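Local coordinates for protein 3-deoxy-d-manno-octulosonic-acid transferase (Acinetobacter baumannii, PDB 4BFC) that probably transfers Kdo from CMP-Kdo to the lipid A precursor during lipopolysaccharide assembly, with this C-terminal domain binding the CMP-Kdo donor, at residues N95-R100 / S110-L115; I75-H80 / Y114-M119; V155-G160 / N177-A182. One frame throughout, in Å; residues are numbered along the deposited sequence.

Contact 1. Residues N95-R100 / S110-L115; sequences NLITHR and STQVYL
At one outer edge of a parallel beta sheet, Thr98, His99 and Arg100 pair with Val113, Tyr114 and Leu115. The two short strands run 25° apart. Both backbone polar atoms of His99 bond to the same neighbouring strand: its N donates to Val113 O, and its O accepts from Leu115 N at 2.8 Å. Just before the strand, Ile97 O takes two donors, Gln112 N at 2.9 Å and Val113 N at 3.0 Å.

Gln112 adds a side-chain bond to this backbone pairing. Its CG lies beside its own N (chi1 -69°) and the chain is extended beyond, which carries the amide back to the start of the other segment. Gln112 OE1 accepts from Ile97 N at 2.9 Å, nearly straight at 165°, with the donor on a lone pair in the plane of the amide. Gln112 NE2 is bonded to Leu66 O and Asn67 OD1, so both ends of the amide are held and its rotation is fixed.

The sheet is that of a Rossmann-like domain, as expected for the donor-binding half of a GT-B glycosyltransferase. Thr98, Arg100, Val113 and Leu115 point to one face of it, with Thr98 and Leu115 against helix 84-93. Leu96, in the loop before the strand, reaches helix 54-68. Leu96 CD1 packs on Val113 CG2 at 3.9 Å. Leu96 CD2 comes to 3.7 Å from Gln112 OE1, the two side chains crossing at about a right angle. The Ile97 side chain lies against the Ser110 carbonyl oxygen, with CG2 at 3.3 Å from Ser110 O.

Arg100 and Leu115 run side by side, pointing the same way, and Leu115 CD2 is 4.0 Å from Arg100 NE. The guanidinium forms salt bridges with Asp85 and Asp117 and a cation-pi contact with Phe88.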
loop_
_atom_site.group_PDB
_atom_site.type_symbol
_atom_site.label_atom_id
_atom_site.label_comp_id
_atom_site.label_asym_id
_atom_site.label_seq_id
_atom_site.Cartn_x
_atom_site.Cartn_y
_atom_site.Cartn_z
ATOM N N ASN A 95 -10.327 -18.330 -20.750
ATOM C CA ASN A 95 -11.423 -19.328 -20.904
ATOM C C ASN A 95 -11.514 -20.390 -19.807
ATOM O O ASN A 95 -11.716 -21.579 -20.076
ATOM C CB ASN A 95 -11.367 -19.973 -22.301
ATOM C CG ASN A 95 -11.484 -18.946 -23.395
ATOM O OD1 ASN A 95 -12.398 -18.133 -23.382
ATOM N ND2 ASN A 95 -10.555 -18.969 -24.355
ATOM N N LEU A 96 -11.360 -19.969 -18.547
ATOM C CA LEU A 96 -11.386 -20.893 -17.456
ATOM C C LEU A 96 -12.704 -20.650 -16.751
ATOM O O LEU A 96 -13.095 -19.465 -16.599
ATOM C CB LEU A 96 -10.183 -20.630 -16.504
ATOM C CG LEU A 96 -8.784 -20.886 -17.094
ATOM C CD1 LEU A 96 -7.661 -20.312 -16.205
ATOM C CD2 LEU A 96 -8.632 -22.390 -17.315
ATOM N N ILE A 97 -13.377 -21.702 -16.329
ATOM C CA ILE A 97 -14.636 -21.583 -15.604
ATOM C C ILE A 97 -14.319 -20.997 -14.220
ATOM O O ILE A 97 -13.615 -21.652 -13.427
ATOM C CB ILE A 97 -15.384 -22.923 -15.503
ATOM C CG1 ILE A 97 -15.844 -23.387 -16.909
ATOM C CG2 ILE A 97 -16.550 -22.822 -14.507
ATOM C CD1 ILE A 97 -16.340 -24.820 -16.973
ATOM N N THR A 98 -14.876 -19.820 -13.904
ATOM C CA THR A 98 -14.485 -19.041 -12.699
ATOM C C THR A 98 -15.712 -18.630 -11.880
ATOM O O THR A 98 -16.669 -18.071 -12.454
ATOM C CB THR A 98 -13.735 -17.776 -13.146
ATOM O OG1 THR A 98 -12.671 -18.120 -14.050
ATOM C CG2 THR A 98 -13.107 -16.939 -11.917
ATOM N N HIS A 99 -15.722 -19.006 -10.612
ATOM C CA HIS A 99 -16.749 -18.646 -9.640
ATOM C C HIS A 99 -16.167 -17.718 -8.624
ATOM O O HIS A 99 -14.913 -17.664 -8.407
ATOM C CB HIS A 99 -17.360 -19.902 -9.046
ATOM C CG HIS A 99 -18.000 -20.758 -10.099
ATOM N ND1 HIS A 99 -18.990 -20.297 -10.924
ATOM C CD2 HIS A 99 -17.671 -22.025 -10.550
ATOM C CE1 HIS A 99 -19.303 -21.282 -11.814
ATOM N NE2 HIS A 99 -18.495 -22.317 -11.584
ATOM N N ARG A 100 -17.039 -16.888 -8.055
ATOM C CA ARG A 100 -16.600 -15.733 -7.206
ATOM C C ARG A 100 -17.175 -15.727 -5.808
ATOM O O ARG A 100 -18.404 -15.840 -5.614
ATOM C CB ARG A 100 -16.971 -14.388 -7.872
ATOM C CG ARG A 100 -16.477 -14.188 -9.283
ATOM C CD ARG A 100 -16.933 -12.852 -9.812
ATOM N NE ARG A 100 -16.113 -11.803 -9.219
ATOM C CZ ARG A 100 -15.859 -10.596 -9.800
ATOM N NH1 ARG A 100 -16.378 -10.251 -10.986
ATOM N NH2 ARG A 100 -15.013 -9.727 -9.198
ATOM N N SER A 110 -17.484 -28.108 -11.795
ATOM C CA SER A 110 -17.043 -27.459 -13.008
ATOM C C SER A 110 -16.017 -26.343 -12.836
ATOM O O SER A 110 -15.469 -25.842 -13.811
ATOM C CB SER A 110 -18.218 -26.813 -13.777
ATOM O OG SER A 110 -19.125 -26.188 -12.875
ATOM N N THR A 111 -15.872 -25.921 -11.600
ATOM C CA THR A 111 -15.038 -24.754 -11.332
ATOM C C THR A 111 -13.588 -25.069 -11.528
ATOM O O THR A 111 -13.074 -26.069 -10.966
ATOM C CB THR A 111 -15.163 -24.366 -9.879
ATOM O OG1 THR A 111 -16.527 -24.083 -9.594
ATOM C CG2 THR A 111 -14.257 -23.112 -9.603
ATOM N N GLN A 112 -12.947 -24.206 -12.275
ATOM C CA GLN A 112 -11.511 -24.355 -12.588
ATOM C C GLN A 112 -10.748 -23.352 -11.743
ATOM O O GLN A 112 -9.620 -23.621 -11.307
ATOM C CB GLN A 112 -11.263 -24.117 -14.048
ATOM C CG GLN A 112 -11.857 -25.235 -14.926
ATOM C CD GLN A 112 -11.519 -25.093 -16.412
ATOM O OE1 GLN A 112 -11.930 -24.118 -17.093
ATOM N NE2 GLN A 112 -10.734 -26.043 -16.930
ATOM N N VAL A 113 -11.331 -22.155 -11.594
ATOM C CA VAL A 113 -10.666 -21.110 -10.756
ATOM C C VAL A 113 -11.745 -20.590 -9.803
ATOM O O VAL A 113 -12.859 -20.280 -10.232
ATOM C CB VAL A 113 -10.138 -19.939 -11.608
ATOM C CG1 VAL A 113 -9.534 -18.796 -10.720
ATOM C CG2 VAL A 113 -9.096 -20.433 -12.621
ATOM N N TYR A 114 -11.419 -20.506 -8.530
ATOM C CA TYR A 114 -12.271 -19.841 -7.609
ATOM C C TYR A 114 -11.620 -18.518 -7.259
ATOM O O TYR A 114 -10.555 -18.509 -6.624
ATOM C CB TYR A 114 -12.410 -20.715 -6.371
ATOM C CG TYR A 114 -13.474 -20.206 -5.447
ATOM C CD1 TYR A 114 -14.825 -20.216 -5.819
ATOM C CD2 TYR A 114 -13.125 -19.656 -4.194
ATOM C CE1 TYR A 114 -15.821 -19.735 -4.937
ATOM C CE2 TYR A 114 -14.088 -19.210 -3.290
ATOM C CZ TYR A 114 -15.450 -19.209 -3.706
ATOM O OH TYR A 114 -16.387 -18.754 -2.795
ATOM N N LEU A 115 -12.247 -17.430 -7.707
ATOM C CA LEU A 115 -11.739 -16.098 -7.322
ATOM C C LEU A 115 -12.259 -15.736 -5.933
ATOM O O LEU A 115 -13.496 -15.518 -5.711
ATOM C CB LEU A 115 -12.129 -15.085 -8.341
ATOM C CG LEU A 115 -11.734 -13.646 -8.086
ATOM C CD1 LEU A 115 -10.193 -13.476 -7.932
ATOM C CD2 LEU A 115 -12.223 -12.799 -9.272
HETATM O O HOH W 1 -13.113 -24.478 -19.351
#

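Contact 2. Residues I75-H80 / Y114-M119; sequences IVVPRH and YLADSM. With SO4 (sulfate ion), chain B.
Strand 72-78 runs parallel to strand 113-115, with Ile75 level with Tyr114 and Val76 level with Leu115. Val76 N donates to Tyr114 O at 2.9 Å and 163°, and Val76 O accepts from Ala116 N at 2.9 Å. Beyond this the 114-119 segment leaves the sheet through two successive inverse gamma turns, centred on Ala116 and Asp117. Their own hydrogen bonds are weak.

The Ala116 methyl group points toward the neighbouring strand. Its CB meets Ile75 CG2 at 4.0 Å and Val77 CG2 at 4.1 Å, and Trp125 of helix 122-128 packs over the three. On the other side of the sheet, Leu115 CD1 touches Pro78 CD at 3.8 Å, the two side chains crossing at about a right angle.

Both segments continue past the C-terminal ends of their strands, where Rossmann-like domains usually bind ligands. There Arg79 and His80 hold a sulfate ion, probably from the crystallisation liquor, at a position that may mark an anion site in this donor-binding domain. Arg79 NE donates almost straight to sulfate O4 at 2.9 Å and 174°. His80 NE2 reaches sulfate O3 at 2.6 Å. Both bonds come from the edge of the flat group. Arg79 CG, anti to its own N (chi1 177°), lies over one face of the His80 ring, offset toward its rim; a bend at chi2 then turns the rest of the chain.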
loop_
_atom_site.group_PDB
_atom_site.type_symbol
_atom_site.label_atom_id
_atom_site.label_comp_id
_atom_site.label_asym_id
_atom_site.label_seq_id
_atom_site.Cartn_x
_atom_site.Cartn_y
_atom_site.Cartn_z
ATOM N N ILE A 75 -7.530 -21.658 -6.371
ATOM C CA ILE A 75 -8.074 -20.496 -5.629
ATOM C C ILE A 75 -7.151 -19.290 -5.888
ATOM O O ILE A 75 -5.910 -19.427 -5.708
ATOM C CB ILE A 75 -8.204 -20.810 -4.123
ATOM C CG1 ILE A 75 -9.189 -21.984 -3.891
ATOM C CG2 ILE A 75 -8.627 -19.490 -3.367
ATOM C CD1 ILE A 75 -9.425 -22.351 -2.428
ATOM N N VAL A 76 -7.702 -18.122 -6.251
ATOM C CA VAL A 76 -6.882 -16.898 -6.530
ATOM C C VAL A 76 -7.291 -15.798 -5.532
ATOM O O VAL A 76 -8.472 -15.498 -5.436
ATOM C CB VAL A 76 -7.098 -16.413 -7.990
ATOM C CG1 VAL A 76 -6.248 -15.190 -8.220
ATOM C CG2 VAL A 76 -6.644 -17.535 -8.951
ATOM N N VAL A 77 -6.313 -15.279 -4.777
ATOM C CA VAL A 77 -6.600 -14.280 -3.733
ATOM C C VAL A 77 -5.740 -13.041 -4.043
ATOM O O VAL A 77 -4.599 -12.919 -3.563
ATOM C CB VAL A 77 -6.324 -14.822 -2.312
ATOM C CG1 VAL A 77 -6.951 -13.868 -1.271
ATOM C CG2 VAL A 77 -6.727 -16.300 -2.154
ATOM N N PRO A 78 -6.202 -12.134 -4.879
ATOM C CA PRO A 78 -5.343 -10.974 -5.240
ATOM C C PRO A 78 -5.094 -10.079 -3.991
ATOM O O PRO A 78 -5.947 -10.016 -3.018
ATOM C CB PRO A 78 -6.217 -10.186 -6.250
ATOM C CG PRO A 78 -7.040 -11.323 -6.828
ATOM C CD PRO A 78 -7.484 -12.078 -5.625
ATOM N N ARG A 79 -3.893 -9.505 -3.891
ATOM C CA ARG A 79 -3.525 -8.707 -2.707
ATOM C C ARG A 79 -4.397 -7.471 -2.548
ATOM O O ARG A 79 -4.770 -7.085 -1.439
ATOM C CB ARG A 79 -2.048 -8.288 -2.902
ATOM C CG ARG A 79 -1.531 -7.372 -1.775
ATOM C CD ARG A 79 -1.579 -8.080 -0.430
ATOM N NE ARG A 79 -0.972 -7.256 0.633
ATOM C CZ ARG A 79 -1.005 -7.521 1.905
ATOM N NH1 ARG A 79 -1.644 -8.608 2.345
ATOM N NH2 ARG A 79 -0.299 -6.706 2.743
ATOM N N HIS A 80 -4.702 -6.841 -3.678
ATOM C CA HIS A 80 -5.403 -5.572 -3.657
ATOM C C HIS A 80 -6.840 -5.689 -4.081
ATOM O O HIS A 80 -7.154 -5.985 -5.255
ATOM C CB HIS A 80 -4.704 -4.552 -4.511
ATOM C CG HIS A 80 -3.246 -4.387 -4.175
ATOM N ND1 HIS A 80 -2.273 -5.039 -4.861
ATOM C CD2 HIS A 80 -2.633 -3.731 -3.128
ATOM C CE1 HIS A 80 -1.079 -4.746 -4.274
ATOM N NE2 HIS A 80 -1.310 -3.911 -3.244
ATOM N N TYR A 114 -11.419 -20.506 -8.530
ATOM C CA TYR A 114 -12.271 -19.841 -7.609
ATOM C C TYR A 114 -11.620 -18.518 -7.259
ATOM O O TYR A 114 -10.555 -18.509 -6.624
ATOM C CB TYR A 114 -12.410 -20.715 -6.371
ATOM C CG TYR A 114 -13.474 -20.206 -5.447
ATOM C CD1 TYR A 114 -14.825 -20.216 -5.819
ATOM C CD2 TYR A 114 -13.125 -19.656 -4.194
ATOM C CE1 TYR A 114 -15.821 -19.735 -4.937
ATOM C CE2 TYR A 114 -14.088 -19.210 -3.290
ATOM C CZ TYR A 114 -15.450 -19.209 -3.706
ATOM O OH TYR A 114 -16.387 -18.754 -2.795
ATOM N N LEU A 115 -12.247 -17.430 -7.707
ATOM C CA LEU A 115 -11.739 -16.098 -7.322
ATOM C C LEU A 115 -12.259 -15.736 -5.933
ATOM O O LEU A 115 -13.496 -15.518 -5.711
ATOM C CB LEU A 115 -12.129 -15.085 -8.341
ATOM C CG LEU A 115 -11.734 -13.646 -8.086
ATOM C CD1 LEU A 115 -10.193 -13.476 -7.932
ATOM C CD2 LEU A 115 -12.223 -12.799 -9.272
ATOM N N ALA A 116 -11.347 -15.720 -4.969
ATOM C CA ALA A 116 -11.673 -15.403 -3.596
ATOM C C ALA A 116 -11.618 -13.883 -3.347
ATOM O O ALA A 116 -10.726 -13.321 -2.653
ATOM C CB ALA A 116 -10.813 -16.237 -2.593
ATOM N N ASP A 117 -12.557 -13.212 -3.961
ATOM C CA ASP A 117 -12.629 -11.741 -4.030
ATOM C C ASP A 117 -13.433 -11.204 -2.848
ATOM O O ASP A 117 -14.531 -10.585 -3.058
ATOM C CB ASP A 117 -13.116 -11.242 -5.393
ATOM C CG ASP A 117 -14.501 -11.780 -5.815
ATOM O OD1 ASP A 117 -14.969 -12.787 -5.237
ATOM O OD2 ASP A 117 -15.094 -11.086 -6.656
ATOM N N SER A 118 -12.845 -11.346 -1.667
ATOM C CA SER A 118 -13.436 -10.870 -0.421
ATOM C C SER A 118 -12.345 -10.364 0.518
ATOM O O SER A 118 -11.178 -10.568 0.284
ATOM C CB SER A 118 -14.167 -12.030 0.218
ATOM O OG SER A 118 -13.252 -13.016 0.734
ATOM N N MET A 119 -12.709 -9.693 1.618
ATOM C CA MET A 119 -11.689 -9.157 2.484
ATOM C C MET A 119 -11.606 -9.984 3.772
ATOM O O MET A 119 -12.626 -10.487 4.279
ATOM C CB MET A 119 -11.948 -7.653 2.726
ATOM C CG MET A 119 -11.784 -6.794 1.458
ATOM S SD MET A 119 -11.366 -5.117 1.906
ATOM C CE MET A 119 -12.253 -4.191 0.646
HETATM S S SO4 B . 1.329 -4.061 -0.851
HETATM O O1 SO4 B . 2.066 -3.294 0.216
HETATM O O2 SO4 B . 2.250 -5.109 -1.369
HETATM O O3 SO4 B . 0.912 -3.256 -2.039
HETATM O O4 SO4 B . 0.259 -4.733 -0.148
#

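Contact 3. Residues V155-G160 / N177-A182; sequences VPTVVG and NAVLIA
Val159 and Ile181 meet at the tightest carbon contact between the two segments, with Val159 CG2 only 3.3 Å from Ile181 CD1. With CG1 beside the backbone N (chi1 -61°), Val159 CG2 falls between N and the carbonyl carbon, while chi2 of Ile181 (-74°) bends CD1 round toward it. On the other side of the sheet, Val158 CG1 touches Ala182 CB at 3.7 Å, and Val158 CG2 packs on Leu180 CB.

Three backbone bonds set this register. Thr157 O accepts from Leu180 N, Leu180 O from Val159 N, and Val159 O from Ala182 N at 2.8 Å. Buried Ala182 O has no polar partner in the model and meets Gly160 CA in a CA-H...O contact at 3.4 Å. Before the strands pair, a water accepts from Thr157 N and donates to Ala178 O. The Thr157 hydroxyl bonds back to Val155 O.

The two strands belong to a beta-alpha-beta crossover through helix 167-175, closed by a Schellman motif with Asn177 as C-prime residue. Ile191 of helix 185-197 packs on Val158 and Leu180, and Val188 on Ala182. Strand 131-134 pairs with the far edge of strand 157-159, and helix 148-152 packs on Thr157 and Val179.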
loop_
_atom_site.group_PDB
_atom_site.type_symbol
_atom_site.label_atom_id
_atom_site.label_comp_id
_atom_site.label_asym_id
_atom_site.label_seq_id
_atom_site.Cartn_x
_atom_site.Cartn_y
_atom_site.Cartn_z
ATOM N N VAL A 155 0.576 -26.013 5.009
ATOM C CA VAL A 155 0.477 -25.975 3.567
ATOM C C VAL A 155 1.864 -25.873 2.949
ATOM O O VAL A 155 2.575 -24.922 3.236
ATOM C CB VAL A 155 -0.321 -24.768 3.049
ATOM C CG1 VAL A 155 -0.454 -24.859 1.535
ATOM C CG2 VAL A 155 -1.683 -24.723 3.707
ATOM N N PRO A 156 2.245 -26.834 2.087
ATOM C CA PRO A 156 3.480 -26.638 1.307
ATOM C C PRO A 156 3.481 -25.319 0.515
ATOM O O PRO A 156 2.493 -24.989 -0.147
ATOM C CB PRO A 156 3.524 -27.836 0.381
ATOM C CG PRO A 156 2.592 -28.833 0.975
ATOM C CD PRO A 156 1.558 -28.091 1.734
ATOM N N THR A 157 4.560 -24.528 0.647
ATOM C CA THR A 157 4.562 -23.106 0.191
ATOM C C THR A 157 5.661 -22.806 -0.830
ATOM O O THR A 157 6.836 -23.174 -0.639
ATOM C CB THR A 157 4.674 -22.145 1.395
ATOM O OG1 THR A 157 3.556 -22.393 2.262
ATOM C CG2 THR A 157 4.660 -20.600 0.961
ATOM N N VAL A 158 5.277 -22.199 -1.934
ATOM C CA VAL A 158 6.214 -21.727 -2.952
ATOM C C VAL A 158 6.245 -20.212 -2.970
ATOM O O VAL A 158 5.191 -19.585 -2.833
ATOM C CB VAL A 158 5.798 -22.254 -4.352
ATOM C CG1 VAL A 158 6.777 -21.842 -5.449
ATOM C CG2 VAL A 158 5.504 -23.781 -4.348
ATOM N N VAL A 159 7.429 -19.617 -3.083
ATOM C CA VAL A 159 7.577 -18.195 -3.382
ATOM C C VAL A 159 8.458 -17.984 -4.591
ATOM O O VAL A 159 9.258 -18.868 -4.938
ATOM C CB VAL A 159 8.084 -17.352 -2.150
ATOM C CG1 VAL A 159 7.087 -17.452 -1.002
ATOM C CG2 VAL A 159 9.487 -17.781 -1.731
ATOM N N GLY A 160 8.289 -16.852 -5.281
ATOM C CA GLY A 160 9.185 -16.388 -6.302
ATOM C C GLY A 160 10.478 -15.872 -5.683
ATOM O O GLY A 160 10.614 -15.832 -4.470
ATOM N N ASN A 177 15.270 -26.428 4.326
ATOM C CA ASN A 177 14.516 -27.067 3.211
ATOM C C ASN A 177 13.023 -27.097 3.504
ATOM O O ASN A 177 12.354 -28.115 3.415
ATOM C CB ASN A 177 15.097 -28.485 2.922
ATOM C CG ASN A 177 16.539 -28.408 2.452
ATOM O OD1 ASN A 177 16.846 -27.748 1.453
ATOM N ND2 ASN A 177 17.435 -29.024 3.192
ATOM N N ALA A 178 12.507 -25.923 3.871
ATOM C CA ALA A 178 11.196 -25.859 4.455
ATOM C C ALA A 178 10.221 -25.024 3.596
ATOM O O ALA A 178 9.031 -25.029 3.894
ATOM C CB ALA A 178 11.284 -25.315 5.863
ATOM N N VAL A 179 10.739 -24.450 2.507
ATOM C CA VAL A 179 10.001 -23.581 1.571
ATOM C C VAL A 179 10.597 -23.774 0.172
ATOM O O VAL A 179 11.824 -24.008 0.008
ATOM C CB VAL A 179 10.086 -22.094 1.976
ATOM C CG1 VAL A 179 11.482 -21.510 1.750
ATOM C CG2 VAL A 179 9.031 -21.275 1.192
ATOM N N LEU A 180 9.750 -23.742 -0.829
ATOM C CA LEU A 180 10.165 -23.942 -2.191
ATOM C C LEU A 180 10.285 -22.640 -2.953
ATOM O O LEU A 180 9.372 -21.786 -2.996
ATOM C CB LEU A 180 9.226 -24.932 -2.926
ATOM C CG LEU A 180 9.172 -26.282 -2.149
ATOM C CD1 LEU A 180 7.898 -27.028 -2.497
ATOM C CD2 LEU A 180 10.350 -27.138 -2.508
ATOM N N ILE A 181 11.440 -22.438 -3.565
ATOM C CA ILE A 181 11.635 -21.257 -4.372
ATOM C C ILE A 181 11.487 -21.493 -5.892
ATOM O O ILE A 181 12.190 -22.334 -6.528
ATOM C CB ILE A 181 13.022 -20.602 -4.047
ATOM C CG1 ILE A 181 13.186 -20.491 -2.535
ATOM C CG2 ILE A 181 13.165 -19.301 -4.799
ATOM C CD1 ILE A 181 12.334 -19.390 -1.888
ATOM N N ALA A 182 10.504 -20.828 -6.475
ATOM C CA ALA A 182 10.315 -20.806 -7.928
ATOM C C ALA A 182 11.003 -19.683 -8.671
ATOM O O ALA A 182 10.854 -18.510 -8.349
ATOM C CB ALA A 182 8.842 -20.845 -8.328
HETATM O O HOH W 2 6.474 -25.212 2.810
#

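All three contacts lie in one parallel seven-stranded sheet. Contacts 1 and 2 share strand 113-115, which sits between edge strand 98-100 and the more central strand 72-78. Their centres are about 12 Å apart, and the Arg100-Asp117 salt bridge joins them. Contact 3 is at the other edge, on strand 180-181. Its centre is about 25 Å from that of contact 1 and about 20 Å from that of contact 2, across the middle of the chain. Contact 2 opens first and contact 1 next; both close from strand 113-115 onward before contact 3 opens. Strands 43-50 and 131-134 lie between the two halves and join them into one sheet, the core of a Rossmann-like domain that binds CMP-Kdo.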